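Long-range contacts in CDGSH iron-sulfur domain-containing protein 3, mitochondrial (Homo sapiens, PDB 6AVJ), which holds two [2Fe-2S] clusters per monomer, can pass them to the apoferredoxins FDX1 and FDX2, and contributes to mitochondrial iron and reactive oxygen homeostasis: residues A7-I12 / A86-P91; V14-G19 / L50-Q55; K32-D37 / V60-C65. The protein carries 2 engineered substitutions. One frame throughout, in Å; residues are numbered along the deposited sequence.

Contact 1: residues A7-I12 / A86-P91. With FES (Fe2/s2 (inorganic) cluster), chain E.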
loop_
_atom_site.group_PDB
_atom_site.type_symbol
_atom_site.label_atom_id
_atom_site.label_comp_id
_atom_site.label_asym_id
_atom_site.label_seq_id
_atom_site.Cartn_x
_atom_site.Cartn_y
_atom_site.Cartn_z
ATOM N N ALA A 7 4.804 -3.968 4.293
ATOM C CA ALA A 7 5.027 -4.945 3.218
ATOM C C ALA A 7 6.416 -4.816 2.614
ATOM O O ALA A 7 7.067 -5.822 2.302
ATOM C CB ALA A 7 3.970 -4.783 2.114
ATOM N N LEU A 8 6.855 -3.587 2.382
ATOM C CA LEU A 8 8.171 -3.318 1.833
ATOM C C LEU A 8 8.564 -1.968 2.372
ATOM O O LEU A 8 7.737 -1.262 2.961
ATOM C CB LEU A 8 8.170 -3.321 0.275
ATOM C CG LEU A 8 7.710 -4.616 -0.384
ATOM C CD1 LEU A 8 7.191 -4.413 -1.795
ATOM C CD2 LEU A 8 8.898 -5.619 -0.355
ATOM N N LYS A 9 9.814 -1.582 2.108
ATOM C CA LYS A 9 10.376 -0.344 2.622
ATOM C C LYS A 9 10.727 0.640 1.530
ATOM O O LYS A 9 11.336 1.666 1.818
ATOM C CB LYS A 9 11.627 -0.618 3.457
ATOM C CG LYS A 9 11.333 -1.287 4.771
ATOM C CD LYS A 9 12.669 -1.416 5.526
ATOM C CE LYS A 9 12.548 -2.410 6.592
ATOM N NZ LYS A 9 13.901 -2.696 7.213
ATOM N N THR A 10 10.349 0.364 0.288
ATOM C CA THR A 10 10.498 1.327 -0.805
ATOM C C THR A 10 9.224 1.257 -1.631
ATOM O O THR A 10 8.689 0.151 -1.841
ATOM C CB THR A 10 11.705 0.999 -1.709
ATOM O OG1 THR A 10 11.525 -0.296 -2.267
ATOM C CG2 THR A 10 12.936 0.928 -0.916
ATOM N N PRO A 11 8.748 2.399 -2.136
ATOM C CA PRO A 11 7.484 2.426 -2.886
ATOM C C PRO A 11 7.633 1.710 -4.214
ATOM O O PRO A 11 8.739 1.459 -4.669
ATOM C CB PRO A 11 7.225 3.935 -3.098
ATOM C CG PRO A 11 8.591 4.566 -3.051
ATOM C CD PRO A 11 9.350 3.741 -2.000
ATOM N N ILE A 12 6.505 1.410 -4.855
ATOM C CA ILE A 12 6.509 0.821 -6.183
ATOM C C ILE A 12 5.941 1.838 -7.168
ATOM O O ILE A 12 4.853 2.392 -6.963
ATOM C CB ILE A 12 5.742 -0.517 -6.240
ATOM C CG1 ILE A 12 6.501 -1.546 -5.417
ATOM C CG2 ILE A 12 5.665 -1.022 -7.666
ATOM C CD1 ILE A 12 5.660 -2.769 -5.059
ATOM N N ALA A 86 12.185 -0.975 10.450
ATOM C CA ALA A 86 11.090 -1.898 10.727
ATOM C C ALA A 86 11.349 -3.226 10.046
ATOM O O ALA A 86 12.125 -3.324 9.105
ATOM C CB ALA A 86 9.745 -1.315 10.262
ATOM N N GLU A 87 10.681 -4.264 10.517
ATOM C CA GLU A 87 10.816 -5.569 9.896
ATOM C C GLU A 87 9.646 -5.784 8.953
ATOM O O GLU A 87 8.490 -5.573 9.343
ATOM C CB GLU A 87 10.869 -6.675 10.947
ATOM C CG GLU A 87 11.087 -8.050 10.335
ATOM C CD GLU A 87 11.115 -9.143 11.378
ATOM O OE1 GLU A 87 11.789 -8.941 12.412
ATOM O OE2 GLU A 87 10.450 -10.195 11.167
ATOM N N VAL A 88 9.933 -6.197 7.712
ATOM C CA VAL A 88 8.826 -6.463 6.810
ATOM C C VAL A 88 7.983 -7.570 7.418
ATOM O O VAL A 88 8.500 -8.540 8.000
ATOM C CB VAL A 88 9.292 -6.820 5.380
ATOM C CG1 VAL A 88 10.088 -5.661 4.768
ATOM C CG2 VAL A 88 10.104 -8.096 5.354
ATOM N N GLY A 89 6.667 -7.423 7.300
ATOM C CA GLY A 89 5.736 -8.404 7.817
ATOM C C GLY A 89 5.275 -8.151 9.234
ATOM O O GLY A 89 4.352 -8.832 9.701
ATOM N N SER A 90 5.864 -7.185 9.912
ATOM C CA SER A 90 5.504 -6.717 11.241
ATOM C C SER A 90 4.889 -5.312 11.216
ATOM O O SER A 90 5.176 -4.506 10.320
ATOM C CB SER A 90 6.745 -6.686 12.158
ATOM O OG SER A 90 7.215 -8.009 12.414
ATOM N N PRO A 91 4.068 -4.991 12.216
ATOM C CA PRO A 91 3.509 -3.640 12.322
ATOM C C PRO A 91 4.606 -2.659 12.668
ATOM O O PRO A 91 5.656 -3.015 13.212
ATOM C CB PRO A 91 2.466 -3.757 13.449
ATOM C CG PRO A 91 2.743 -5.033 14.146
ATOM C CD PRO A 91 3.686 -5.848 13.353
HETATM FE FE1 FES E . 6.881 5.669 0.890
HETATM FE FE2 FES E . 5.090 4.159 2.373
HETATM S S1 FES E . 6.444 3.490 0.741
HETATM S S2 FES E . 5.475 6.333 2.455
#
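Beside the pocket of the second [2Fe-2S] cluster, Ala7 and Leu8 meet Val88 of the C-terminal tail, and Lys9 reaches toward Ala86. Val88 CG1 does most of the touching: it lies 3.9 Å from Ala7 O and reaches the Leu8 backbone, with CG1 4.2 Å from Leu8 CA. The two backbones come closest at Ala7 and Val88, CA to CA 5.4 Å. Lys9 runs out toward the tail, its far end arriving beside Ala86. Its CG stands anti to the carbonyl carbon (chi1 -70°), and the extended chain beyond it carries the ammonium to Gln84 O, just ahead of 86-91, where it makes a hydrogen bond. An alanine in place of Lys9 would remove this arm, and Gln84 O would probably lose its ammonium donor. The tail itself is bent by a type II turn from Glu87 to Ser90, closed by Ser90 N to Glu87 O at 3.1 Å, with Gly89 taking the positive phi of the third position. A little further along 7-12 the chain passes the cluster, Pro11 N being 3.8 Å from sulfur S1. The contact is shallow and lies at the surface: 7-12 leads into strand 12-16, with Ile12 already paired to Leu62 of strand 58-62, while 86-91 follows helix 81-84 and is pinned by backbone bonds from Gly89 and Ser90 to Val6.

Contact 2: residues V14-G19 / L50-Q55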
loop_
_atom_site.group_PDB
_atom_site.type_symbol
_atom_site.label_atom_id
_atom_site.label_comp_id
_atom_site.label_asym_id
_atom_site.label_seq_id
_atom_site.Cartn_x
_atom_site.Cartn_y
_atom_site.Cartn_z
ATOM N N VAL A 14 4.154 2.860 -10.519
ATOM C CA VAL A 14 3.169 2.214 -11.378
ATOM C C VAL A 14 2.645 3.253 -12.365
ATOM O O VAL A 14 2.444 4.434 -12.023
ATOM C CB VAL A 14 1.990 1.586 -10.587
ATOM C CG1 VAL A 14 2.449 0.600 -9.590
ATOM C CG2 VAL A 14 1.261 2.602 -9.869
ATOM N N GLU A 15 2.415 2.803 -13.588
ATOM C CA GLU A 15 1.783 3.652 -14.597
ATOM C C GLU A 15 0.281 3.503 -14.406
ATOM O O GLU A 15 -0.294 2.470 -14.763
ATOM C CB GLU A 15 2.227 3.265 -16.011
ATOM C CG GLU A 15 1.584 4.208 -17.007
ATOM C CD GLU A 15 2.071 4.035 -18.435
ATOM O OE1 GLU A 15 3.204 3.597 -18.644
ATOM O OE2 GLU A 15 1.299 4.381 -19.328
ATOM N N LEU A 16 -0.348 4.512 -13.816
ATOM C CA LEU A 16 -1.819 4.574 -13.756
ATOM C C LEU A 16 -2.418 4.975 -15.097
ATOM O O LEU A 16 -1.858 5.809 -15.801
ATOM C CB LEU A 16 -2.295 5.584 -12.728
ATOM C CG LEU A 16 -1.832 5.343 -11.297
ATOM C CD1 LEU A 16 -2.478 6.390 -10.347
ATOM C CD2 LEU A 16 -2.089 3.971 -10.871
ATOM N N VAL A 17 -3.573 4.396 -15.415
ATOM C CA VAL A 17 -4.297 4.602 -16.681
ATOM C C VAL A 17 -5.594 5.338 -16.365
ATOM O O VAL A 17 -6.389 4.871 -15.529
ATOM C CB VAL A 17 -4.578 3.261 -17.374
ATOM C CG1 VAL A 17 -5.572 3.463 -18.570
ATOM C CG2 VAL A 17 -3.265 2.598 -17.818
ATOM N N ALA A 18 -5.760 6.521 -16.952
ATOM C CA ALA A 18 -6.946 7.347 -16.753
ATOM C C ALA A 18 -8.208 6.519 -16.974
ATOM O O ALA A 18 -8.335 5.803 -17.975
ATOM C CB ALA A 18 -6.920 8.562 -17.712
ATOM N N GLY A 19 -9.102 6.564 -15.978
ATOM C CA GLY A 19 -10.364 5.871 -16.017
ATOM C C GLY A 19 -10.348 4.494 -15.428
ATOM O O GLY A 19 -11.396 3.827 -15.399
ATOM N N LEU A 50 -8.219 0.289 -0.406
ATOM C CA LEU A 50 -8.616 1.661 -0.727
ATOM C C LEU A 50 -8.879 1.731 -2.226
ATOM O O LEU A 50 -7.954 1.750 -3.042
ATOM C CB LEU A 50 -7.545 2.652 -0.264
ATOM C CG LEU A 50 -7.882 4.152 -0.482
ATOM C CD1 LEU A 50 -8.913 4.545 0.516
ATOM C CD2 LEU A 50 -6.645 5.051 -0.253
ATOM N N LYS A 51 -10.153 1.737 -2.605
ATOM C CA LYS A 51 -10.504 1.766 -4.022
ATOM C C LYS A 51 -10.379 3.195 -4.544
ATOM O O LYS A 51 -10.845 4.147 -3.899
ATOM C CB LYS A 51 -11.918 1.213 -4.247
ATOM C CG LYS A 51 -12.294 1.019 -5.732
ATOM C CD LYS A 51 -13.645 0.277 -5.938
ATOM C CE LYS A 51 -14.775 1.121 -5.442
ATOM N NZ LYS A 51 -16.098 0.490 -5.757
ATOM N N PHE A 52 -9.720 3.353 -5.698
ATOM C CA PHE A 52 -9.601 4.671 -6.324
ATOM C C PHE A 52 -9.576 4.537 -7.841
ATOM O O PHE A 52 -9.176 3.516 -8.400
ATOM C CB PHE A 52 -8.383 5.491 -5.858
ATOM C CG PHE A 52 -7.036 4.928 -6.270
ATOM C CD1 PHE A 52 -6.489 3.846 -5.590
ATOM C CD2 PHE A 52 -6.314 5.479 -7.327
ATOM C CE1 PHE A 52 -5.245 3.340 -5.935
ATOM C CE2 PHE A 52 -5.071 4.936 -7.694
ATOM C CZ PHE A 52 -4.544 3.901 -6.997
ATOM N N LYS A 53 -10.026 5.583 -8.508
ATOM C CA LYS A 53 -10.093 5.587 -9.968
ATOM C C LYS A 53 -9.119 6.645 -10.441
ATOM O O LYS A 53 -9.190 7.793 -9.996
ATOM C CB LYS A 53 -11.494 5.910 -10.492
ATOM C CG LYS A 53 -11.549 5.971 -12.055
ATOM C CD LYS A 53 -12.957 6.190 -12.644
ATOM C CE LYS A 53 -13.821 4.954 -12.535
ATOM N NZ LYS A 53 -15.026 5.102 -13.392
ATOM N N ALA A 54 -8.223 6.266 -11.326
ATOM C CA ALA A 54 -7.197 7.196 -11.774
ATOM C C ALA A 54 -7.829 8.271 -12.635
ATOM O O ALA A 54 -8.578 7.956 -13.550
ATOM C CB ALA A 54 -6.127 6.473 -12.594
ATOM N N GLN A 55 -7.480 9.529 -12.384
ATOM C CA GLN A 55 -8.040 10.623 -13.161
ATOM C C GLN A 55 -7.180 10.981 -14.362
ATOM O O GLN A 55 -7.693 11.585 -15.307
ATOM C CB GLN A 55 -8.226 11.860 -12.275
ATOM C CG GLN A 55 -9.117 11.621 -11.030
ATOM C CD GLN A 55 -10.569 11.368 -11.374
ATOM O OE1 GLN A 55 -11.306 12.293 -11.717
ATOM N NE2 GLN A 55 -10.998 10.110 -11.262
HETATM O O HOH W 1 -13.985 4.728 -16.250
#
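Leu16, the last residue of strand 12-16, opens the contact by reaching into the angle between Phe52 and Ala54. Its CG is anti to the carbonyl carbon (chi1 -59°), which sends the isobutyl group inward. CD1 arrives at the edge of the Phe52 ring, in its plane, 4.0 Å from CE2, and the two side chains cross at about a right angle. Nearer its backbone, Leu16 CB rests 3.9 Å from Ala54 CB. Val60 and Tyr22 also touch Leu16, so it is buried between the two small antiparallel sheets, 12-16 with 58-62 and 21-24 with 50-53. At Val17 the side chain turns away and the backbone takes over: its carbonyl O sits 3.4 Å from Ala54 CB, while its N is bonded to Tyr22 OH. Ala18 follows at the surface, its CB 3.9 Å from Gln55 O and its N held by Thr57 OG1. Gly19 then makes the one direct hydrogen bond between the segments, N to Ala54 O at 2.8 Å and nearly straight at 173°; the donor lies 24° off the carbonyl plane. Its own carbonyl accepts a hydrogen bond from a water 2.9 Å from Gly19 O, and that water in turn accepts from Lys53 NZ. CG and CD of Lys53 lie against the Gly19 carbonyl group, and a bend at chi3 turns NZ to the water. Within 50-55, Gln55 NE2 folds back to Lys53 O from above the carbonyl plane. The contact lies at the end of the NEET beta-cap remote from the clusters. Its chemistry grades from apolar to polar, which implies an inner end held by packing and an outer end fixed by one straight backbone bond, where a water helps to bridge the two segments.

Contact 3: residues K32-D37 / V60-C65. With FES (Fe2/s2 (inorganic) cluster), chain E; FES (Fe2/s2 (inorganic) cluster), chain D.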
loop_
_atom_site.group_PDB
_atom_site.type_symbol
_atom_site.label_atom_id
_atom_site.label_comp_id
_atom_site.label_asym_id
_atom_site.label_seq_id
_atom_site.Cartn_x
_atom_site.Cartn_y
_atom_site.Cartn_z
ATOM N N LYS A 32 0.868 -9.179 -4.152
ATOM C CA LYS A 32 0.976 -8.451 -5.426
ATOM C C LYS A 32 1.049 -6.950 -5.158
ATOM O O LYS A 32 0.270 -6.158 -5.717
ATOM C CB LYS A 32 -0.200 -8.797 -6.361
ATOM C CG LYS A 32 -0.424 -10.344 -6.429
ATOM C CD LYS A 32 -0.674 -10.884 -7.822
ATOM C CE LYS A 32 -2.090 -10.552 -8.310
ATOM N NZ LYS A 32 -2.312 -10.956 -9.753
ATOM N N GLN A 33 1.987 -6.552 -4.304
ATOM C CA GLN A 33 2.081 -5.169 -3.899
ATOM C C GLN A 33 2.258 -4.323 -5.151
ATOM O O GLN A 33 2.957 -4.738 -6.086
ATOM C CB GLN A 33 3.249 -4.951 -2.941
ATOM C CG GLN A 33 3.021 -5.488 -1.521
ATOM C CD GLN A 33 1.872 -4.775 -0.824
ATOM O OE1 GLN A 33 1.624 -3.565 -1.054
ATOM N NE2 GLN A 33 1.142 -5.513 0.004
ATOM N N PRO A 34 1.697 -3.105 -5.177
ATOM C CA PRO A 34 1.067 -2.327 -4.085
ATOM C C PRO A 34 -0.431 -2.514 -3.992
ATOM O O PRO A 34 -1.092 -1.784 -3.241
ATOM C CB PRO A 34 1.348 -0.886 -4.484
ATOM C CG PRO A 34 1.342 -0.943 -5.977
ATOM C CD PRO A 34 1.891 -2.275 -6.383
ATOM N N PHE A 35 -0.978 -3.453 -4.740
ATOM C CA PHE A 35 -2.424 -3.610 -4.878
ATOM C C PHE A 35 -2.930 -4.820 -4.104
ATOM O O PHE A 35 -2.186 -5.755 -3.810
ATOM C CB PHE A 35 -2.806 -3.760 -6.377
ATOM C CG PHE A 35 -2.378 -2.582 -7.216
ATOM C CD1 PHE A 35 -2.932 -1.347 -6.997
ATOM C CD2 PHE A 35 -1.405 -2.722 -8.208
ATOM C CE1 PHE A 35 -2.548 -0.258 -7.748
ATOM C CE2 PHE A 35 -1.015 -1.659 -8.959
ATOM C CZ PHE A 35 -1.576 -0.411 -8.724
ATOM N N CYS A 36 -4.220 -4.795 -3.809
ATOM C CA CYS A 36 -4.896 -5.871 -3.084
ATOM C C CYS A 36 -4.999 -7.149 -3.929
ATOM O O CYS A 36 -5.283 -7.101 -5.125
ATOM C CB CYS A 36 -6.278 -5.371 -2.672
ATOM S SG CYS A 36 -7.397 -6.485 -1.877
ATOM N N ASP A 37 -4.709 -8.283 -3.298
ATOM C CA ASP A 37 -4.925 -9.605 -3.864
ATOM C C ASP A 37 -5.941 -10.410 -3.060
ATOM O O ASP A 37 -6.079 -11.622 -3.286
ATOM C CB ASP A 37 -3.590 -10.374 -3.964
ATOM C CG ASP A 37 -2.998 -10.806 -2.605
ATOM O OD1 ASP A 37 -3.574 -10.523 -1.490
ATOM O OD2 ASP A 37 -1.896 -11.457 -2.655
ATOM N N VAL A 60 3.054 7.069 -10.931
ATOM C CA VAL A 60 2.961 7.476 -9.534
ATOM C C VAL A 60 3.786 6.493 -8.712
ATOM O O VAL A 60 4.179 5.434 -9.185
ATOM C CB VAL A 60 1.523 7.506 -9.009
ATOM C CG1 VAL A 60 0.664 8.443 -9.861
ATOM C CG2 VAL A 60 0.962 6.112 -8.990
ATOM N N ALA A 61 4.013 6.845 -7.468
ATOM C CA ALA A 61 4.688 5.947 -6.511
ATOM C C ALA A 61 3.688 5.591 -5.420
ATOM O O ALA A 61 3.207 6.481 -4.714
ATOM C CB ALA A 61 5.913 6.615 -5.909
ATOM N N LEU A 62 3.311 4.313 -5.337
ATOM C CA LEU A 62 2.343 3.853 -4.338
ATOM C C LEU A 62 3.031 3.277 -3.104
ATOM O O LEU A 62 4.050 2.598 -3.196
ATOM C CB LEU A 62 1.384 2.815 -4.944
ATOM C CG LEU A 62 0.498 3.416 -6.076
ATOM C CD1 LEU A 62 -0.439 2.445 -6.697
ATOM C CD2 LEU A 62 -0.186 4.704 -5.660
ATOM N N CYS A 63 2.424 3.513 -1.948
ATOM C CA CYS A 63 3.057 3.192 -0.678
ATOM C C CYS A 63 2.962 1.696 -0.396
ATOM O O CYS A 63 1.885 1.072 -0.542
ATOM C CB CYS A 63 2.376 4.001 0.437
ATOM S SG CYS A 63 2.900 3.561 2.093
ATOM N N THR A 64 4.096 1.129 0.001
ATOM C CA THR A 64 4.221 -0.264 0.404
ATOM C C THR A 64 4.498 -0.427 1.899
ATOM O O THR A 64 4.189 -1.486 2.458
ATOM C CB THR A 64 5.370 -0.935 -0.363
ATOM O OG1 THR A 64 6.560 -0.167 -0.125
ATOM C CG2 THR A 64 5.107 -1.009 -1.864
ATOM N N CYS A 65 5.107 0.566 2.549
ATOM C CA CYS A 65 5.320 0.479 4.014
ATOM C C CYS A 65 4.035 0.621 4.811
ATOM O O CYS A 65 4.006 0.244 6.000
ATOM C CB CYS A 65 6.310 1.530 4.481
ATOM S SG CYS A 65 5.634 3.268 4.501
HETATM FE FE1 FES E . 6.881 5.669 0.890
HETATM FE FE2 FES E . 5.090 4.159 2.373
HETATM S S1 FES E . 6.444 3.490 0.741
HETATM S S2 FES E . 5.475 6.333 2.455
HETATM FE FE1 FES D . -6.484 -6.487 0.300
HETATM FE FE2 FES D . -4.187 -5.846 1.571
HETATM S S1 FES D . -5.995 -4.626 1.466
HETATM S S2 FES D . -4.601 -7.647 0.382
#
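Pro34 and Leu62 form the close-packed part of this contact, CB against CB at 3.7 Å, with the proline ring and the leucine crossing at about a right angle. The peptide bond before Pro34 is cis, and the tight bend it makes is closed by Phe35 N to Lys32 O. Pro34 CG comes to lie 3.8 Å above the plane of the Phe35 ring, over its centre. Leu62, with CG anti to the carbonyl carbon (chi1 -64°), brings its CD1 obliquely to the same ring, 3.6 Å from Phe35 CE1. Three apolar groups are thereby wedged together, and Val14 of strand 12-16 packs against Leu62 as well. Both segments carry ligands of CDGSH-type cluster sites and lead away from this apolar core to two different clusters. In 32-37, Cys36 SG binds FE1 of one cluster at 2.4 Å, an iron also held by the engineered Cys40. In 60-65, Cys63 SG at 2.3 Å and Cys65 SG at 2.4 Å hold FE2 of the other cluster, and Thr64 N faces its sulfur S1. Behind these ligands, Cys63 O and Thr64 OG1 are buried but satisfied, the first by Trp24 NE1 and Lys66 NZ, the second by Thr10 O. The packing is looser toward Gln33, which is partly exposed: its OE1 gets no nearer than 4.4 Å to Thr64 CG2. On this side the Gln33 amide is gripped at both ends, OE1 by Lys66 NZ and NE2 by Ser30 O.

Contact 3 lies near the centre of the chain and is buried, contact 2 is partly buried at the outer end of the paired strands, and contact 1 lies at the surface; contacts 1 and 2 fall on opposite sides of the centre, their own centres about 23 Å apart. Contacts 1 and 3 share the second cluster and touch through Thr10 with Thr64 and Ile12 with Leu62. Contacts 2 and 3 share the sheet of strands 12-16 and 58-62, where Val14 meets Val60, Leu62 and Pro34. The chemistry follows the place: apolar wedging and iron ligation in contact 3, a backbone bond with a water bridge in contact 2, and sparse valine packing with a lysine arm in contact 1.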